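PDB 6EUD: ATP-dependent RNA helicase HrpB from Escherichia coli, which hydrolyses ATP to ADP and phosphate as a DExH-box NTPase of the DEAH/RHA helicase group, with an expected role in RNA binding and unwinding. Local coordinates for residues A761-Q766 / K787-K792; E785-G788 / V794-D797. All coordinates share one frame; numbering follows the deposited sequence.

Overall arrangement
Both contacts lie in the HrpB-type C-terminal region near the end of the chain and share helix 779-789, whose C-terminal part is met from two directions. In contact 1 the hairpin loop before strand 764-768 reaches R789 and Y790; in contact 2 the chain beyond Y790 folds back on M786 and K787. Their centres are 8 Å apart, and they touch directly: W795 NE1 lies 2.9 Å from Y790 O, a probable hydrogen bond, while L765 CD1 packs 4.0 Å from M786 SD. Contact 1 is centred about 64 Å and contact 2 about 68 Å from the centre of the chain. Both are local packing, away from the predicted ATP-binding residues and the DEFH box.

Contact 1: A761-Q766 / K787-K792; sequences AQRPLQ and KGRYPK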
# COMPACT_ATOMS: atom_id res chain seq x y z
N ALA A 761 5.73 -10.46 -61.70
CA ALA A 761 5.94 -11.82 -61.21
C ALA A 761 5.95 -11.85 -59.68
O ALA A 761 6.38 -12.85 -59.10
CB ALA A 761 7.24 -12.40 -61.77
N GLN A 762 5.46 -10.78 -59.04
CA GLN A 762 5.11 -10.80 -57.62
C GLN A 762 6.38 -10.92 -56.78
O GLN A 762 6.35 -11.31 -55.62
CB GLN A 762 4.08 -11.91 -57.40
CG GLN A 762 2.64 -11.40 -57.56
CD GLN A 762 1.90 -11.29 -56.20
OE1 GLN A 762 1.37 -10.20 -55.81
NE2 GLN A 762 1.60 -12.50 -55.66
N ARG A 763 7.43 -10.40 -57.40
CA ARG A 763 8.80 -10.25 -56.90
C ARG A 763 9.01 -8.82 -56.37
O ARG A 763 8.80 -7.86 -57.11
CB ARG A 763 9.79 -10.55 -58.04
CG ARG A 763 11.28 -10.45 -57.71
CD ARG A 763 12.13 -10.72 -58.97
NE ARG A 763 12.01 -9.68 -60.02
CZ ARG A 763 11.35 -9.81 -61.18
NH1 ARG A 763 11.33 -8.81 -62.05
NH2 ARG A 763 10.72 -10.94 -61.48
N PRO A 764 9.42 -8.68 -55.10
CA PRO A 764 9.65 -7.42 -54.36
C PRO A 764 10.68 -6.50 -55.03
O PRO A 764 11.87 -6.82 -55.09
CB PRO A 764 10.16 -7.89 -52.99
CG PRO A 764 10.59 -9.30 -53.21
CD PRO A 764 9.70 -9.85 -54.26
N LEU A 765 10.20 -5.36 -55.52
CA LEU A 765 11.02 -4.34 -56.15
C LEU A 765 11.49 -3.27 -55.16
O LEU A 765 12.62 -2.82 -55.22
CB LEU A 765 10.23 -3.68 -57.28
CG LEU A 765 9.80 -4.57 -58.44
CD1 LEU A 765 9.00 -3.78 -59.47
CD2 LEU A 765 11.00 -5.26 -59.08
N GLN A 766 10.61 -2.88 -54.25
CA GLN A 766 10.93 -1.83 -53.29
C GLN A 766 10.00 -1.90 -52.08
O GLN A 766 8.82 -2.22 -52.21
CB GLN A 766 10.82 -0.45 -53.94
CG GLN A 766 11.34 0.71 -53.10
CD GLN A 766 12.81 0.99 -53.32
OE1 GLN A 766 13.42 0.46 -54.25
NE2 GLN A 766 13.38 1.85 -52.49
N LYS A 787 11.80 -2.24 -67.86
CA LYS A 787 11.85 -2.12 -69.31
C LYS A 787 12.73 -3.22 -69.92
O LYS A 787 12.68 -3.46 -71.12
CB LYS A 787 12.34 -0.74 -69.72
CG LYS A 787 11.25 0.32 -69.66
CD LYS A 787 11.73 1.66 -70.17
CE LYS A 787 10.57 2.64 -70.26
NZ LYS A 787 11.01 3.99 -70.70
N GLY A 788 13.49 -3.90 -69.07
CA GLY A 788 14.36 -4.97 -69.51
C GLY A 788 13.82 -6.39 -69.33
O GLY A 788 13.96 -7.22 -70.22
N ARG A 789 13.22 -6.67 -68.18
CA ARG A 789 12.73 -8.02 -67.92
C ARG A 789 11.27 -8.19 -68.33
O ARG A 789 10.80 -9.31 -68.51
CB ARG A 789 12.92 -8.37 -66.45
CG ARG A 789 12.76 -9.85 -66.15
CD ARG A 789 13.30 -10.17 -64.78
NE ARG A 789 14.68 -9.72 -64.66
CZ ARG A 789 15.37 -9.73 -63.52
NH1 ARG A 789 14.79 -10.16 -62.41
NH2 ARG A 789 16.63 -9.31 -63.50
N TYR A 790 10.56 -7.07 -68.47
CA TYR A 790 9.17 -7.12 -68.93
C TYR A 790 8.87 -6.00 -69.92
O TYR A 790 8.10 -5.08 -69.61
CB TYR A 790 8.20 -7.03 -67.74
CG TYR A 790 8.44 -8.11 -66.70
CD1 TYR A 790 8.03 -9.41 -66.92
CD2 TYR A 790 9.08 -7.81 -65.50
CE1 TYR A 790 8.25 -10.40 -65.98
CE2 TYR A 790 9.31 -8.80 -64.55
CZ TYR A 790 8.89 -10.09 -64.80
OH TYR A 790 9.11 -11.08 -63.87
N PRO A 791 9.45 -6.08 -71.13
CA PRO A 791 9.30 -5.02 -72.13
C PRO A 791 7.89 -4.96 -72.70
O PRO A 791 7.56 -4.02 -73.43
CB PRO A 791 10.32 -5.41 -73.21
CG PRO A 791 10.39 -6.90 -73.12
CD PRO A 791 10.21 -7.23 -71.65
N LYS A 792 7.07 -5.95 -72.36
CA LYS A 792 5.70 -6.03 -72.87
C LYS A 792 4.75 -5.17 -72.04
O LYS A 792 3.59 -4.98 -72.42
CB LYS A 792 5.23 -7.49 -72.89
CG LYS A 792 6.17 -8.40 -73.66
CD LYS A 792 5.51 -9.70 -74.05
CE LYS A 792 6.42 -10.48 -74.99
NZ LYS A 792 5.76 -11.71 -75.52
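A small polar surface contact joins R763 and A761, in the hairpin loop between strands 751-758 and 764-768, to R789 and Y790, close to the C-terminal part of helix 779-789. Its one hydrogen bond across the segments runs from R763 NH2 to Y790 OH, 2.9 Å long and nearly straight at 172°. The hydroxyl oxygen lies close to the guanidinium plane, and the guanidinium and phenol ring, nearly coplanar, meet edge to edge rather than as a stack. R763 NH1 comes in beside the same ring edge, 3.2 Å from Y790 CE2, so both terminal nitrogens of the arginine run along the rim of the tyrosine. A straight first half of the arginine chain carries it away from the loop backbone, and a bend at chi3 (67°) turns the guanidinium edge to the phenol. Two residues earlier in the loop, A761 CB lies 3.1 Å from Y790 OH, a tight approach.

R789 passes over this pair. Its NH1 lies above one face of the R763 guanidinium, displaced toward the rim and 3.7 Å from R763 NE, with the two guanidinium planes turned 48° apart; its CG lies over the rim of one Y790 ring face. Two like charges this close would be expected to disfavour the approach somewhat, although R789 also forms a long, weak ion pair with E785.

The loop end is held through S759 OG, hydrogen-bonded to the backbone N of A761 and weakly to that of R763. Just beyond, L757 on strand 751-758 stands opposite two residues of the antiparallel strand 764-768, L765 and Q766, a classic beta bulge, and L765 packs against V782 and M786 on helix 779-789.

Contact 2: E785-G788 / V794-D797; sequences EMKG and VWPD
W795 marks the return of the chain after helix 779-789, its indole lying flat against M786 near the helix's C-terminal part. M786 CB sits over the five-membered ring, 3.4 Å from its centroid and 17° off the normal, a close CH-pi contact. Bends at chi2 and chi3 curl the rest of the methionine across the benzo half, bringing CE to 3.3 Å from W795 CH2. The sulfur completes a Met-aromatic contact, though a distant one: SD stands above the same ring system, 4.8 Å from the six-membered centroid. P760 touches both residues, joining this buried pair to the neighbouring hairpin loop.

The indole N-H is not spent on M786. W795 NE1 lies 2.7 Å from M786 O, but at a poor angle for a bond, and donates instead to Y790 O. K787, extended beyond CG, runs from near W795 CD1 to the backbone carbonyl, its CE 3.5 Å from W795 O. K787 NZ stops 4.1 Å from D797 OD1, beyond salt-bridge range, so any attraction should be weak; W795 O and D797 OD1 each accept a hydrogen bond from Q783 NE2.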
# COMPACT_ATOMS: atom_id res chain seq x y z
N GLU A 785 14.88 -1.53 -65.28
CA GLU A 785 14.92 -2.99 -65.18
C GLU A 785 13.57 -3.60 -65.56
O GLU A 785 13.49 -4.74 -66.03
CB GLU A 785 15.33 -3.45 -63.79
CG GLU A 785 15.66 -4.95 -63.75
CD GLU A 785 16.09 -5.45 -62.38
OE1 GLU A 785 15.32 -6.20 -61.73
OE2 GLU A 785 17.21 -5.09 -61.95
N MET A 786 12.50 -2.84 -65.34
CA MET A 786 11.18 -3.29 -65.76
C MET A 786 11.00 -3.12 -67.27
O MET A 786 10.16 -3.78 -67.88
CB MET A 786 10.09 -2.52 -65.00
CG MET A 786 10.12 -2.75 -63.50
SD MET A 786 10.47 -4.46 -63.08
CE MET A 786 8.89 -5.14 -63.45
N LYS A 787 11.80 -2.24 -67.86
CA LYS A 787 11.85 -2.12 -69.31
C LYS A 787 12.73 -3.22 -69.92
O LYS A 787 12.68 -3.46 -71.12
CB LYS A 787 12.34 -0.74 -69.72
CG LYS A 787 11.25 0.32 -69.66
CD LYS A 787 11.73 1.66 -70.17
CE LYS A 787 10.57 2.64 -70.26
NZ LYS A 787 11.01 3.99 -70.70
N GLY A 788 13.49 -3.90 -69.07
CA GLY A 788 14.36 -4.97 -69.51
C GLY A 788 13.82 -6.39 -69.33
O GLY A 788 13.96 -7.22 -70.22
N VAL A 794 3.87 -1.36 -70.14
CA VAL A 794 4.18 0.06 -70.15
C VAL A 794 4.69 0.49 -68.77
O VAL A 794 3.99 0.38 -67.77
CB VAL A 794 2.94 0.91 -70.54
CG1 VAL A 794 3.32 2.39 -70.59
CG2 VAL A 794 2.36 0.46 -71.86
N TRP A 795 5.93 0.97 -68.73
CA TRP A 795 6.53 1.53 -67.53
C TRP A 795 6.78 3.01 -67.73
O TRP A 795 7.86 3.41 -68.19
CB TRP A 795 7.83 0.80 -67.19
CG TRP A 795 7.65 -0.68 -67.16
CD1 TRP A 795 7.96 -1.56 -68.16
CD2 TRP A 795 7.09 -1.47 -66.10
NE1 TRP A 795 7.65 -2.84 -67.78
CE2 TRP A 795 7.11 -2.81 -66.52
CE3 TRP A 795 6.59 -1.17 -64.83
CZ2 TRP A 795 6.64 -3.85 -65.71
CZ3 TRP A 795 6.13 -2.20 -64.03
CH2 TRP A 795 6.15 -3.53 -64.48
N PRO A 796 5.79 3.85 -67.38
CA PRO A 796 5.75 5.28 -67.70
C PRO A 796 6.76 6.13 -66.92
O PRO A 796 7.09 5.82 -65.77
CB PRO A 796 4.33 5.68 -67.31
CG PRO A 796 3.99 4.73 -66.21
CD PRO A 796 4.65 3.43 -66.56
N ASP A 797 7.22 7.21 -67.54
CA ASP A 797 8.20 8.10 -66.93
C ASP A 797 7.56 8.92 -65.81
O ASP A 797 8.25 9.40 -64.92
CB ASP A 797 8.83 9.01 -67.99
CG ASP A 797 9.63 8.24 -69.05
OD1 ASP A 797 10.65 7.60 -68.71
OD2 ASP A 797 9.23 8.27 -70.23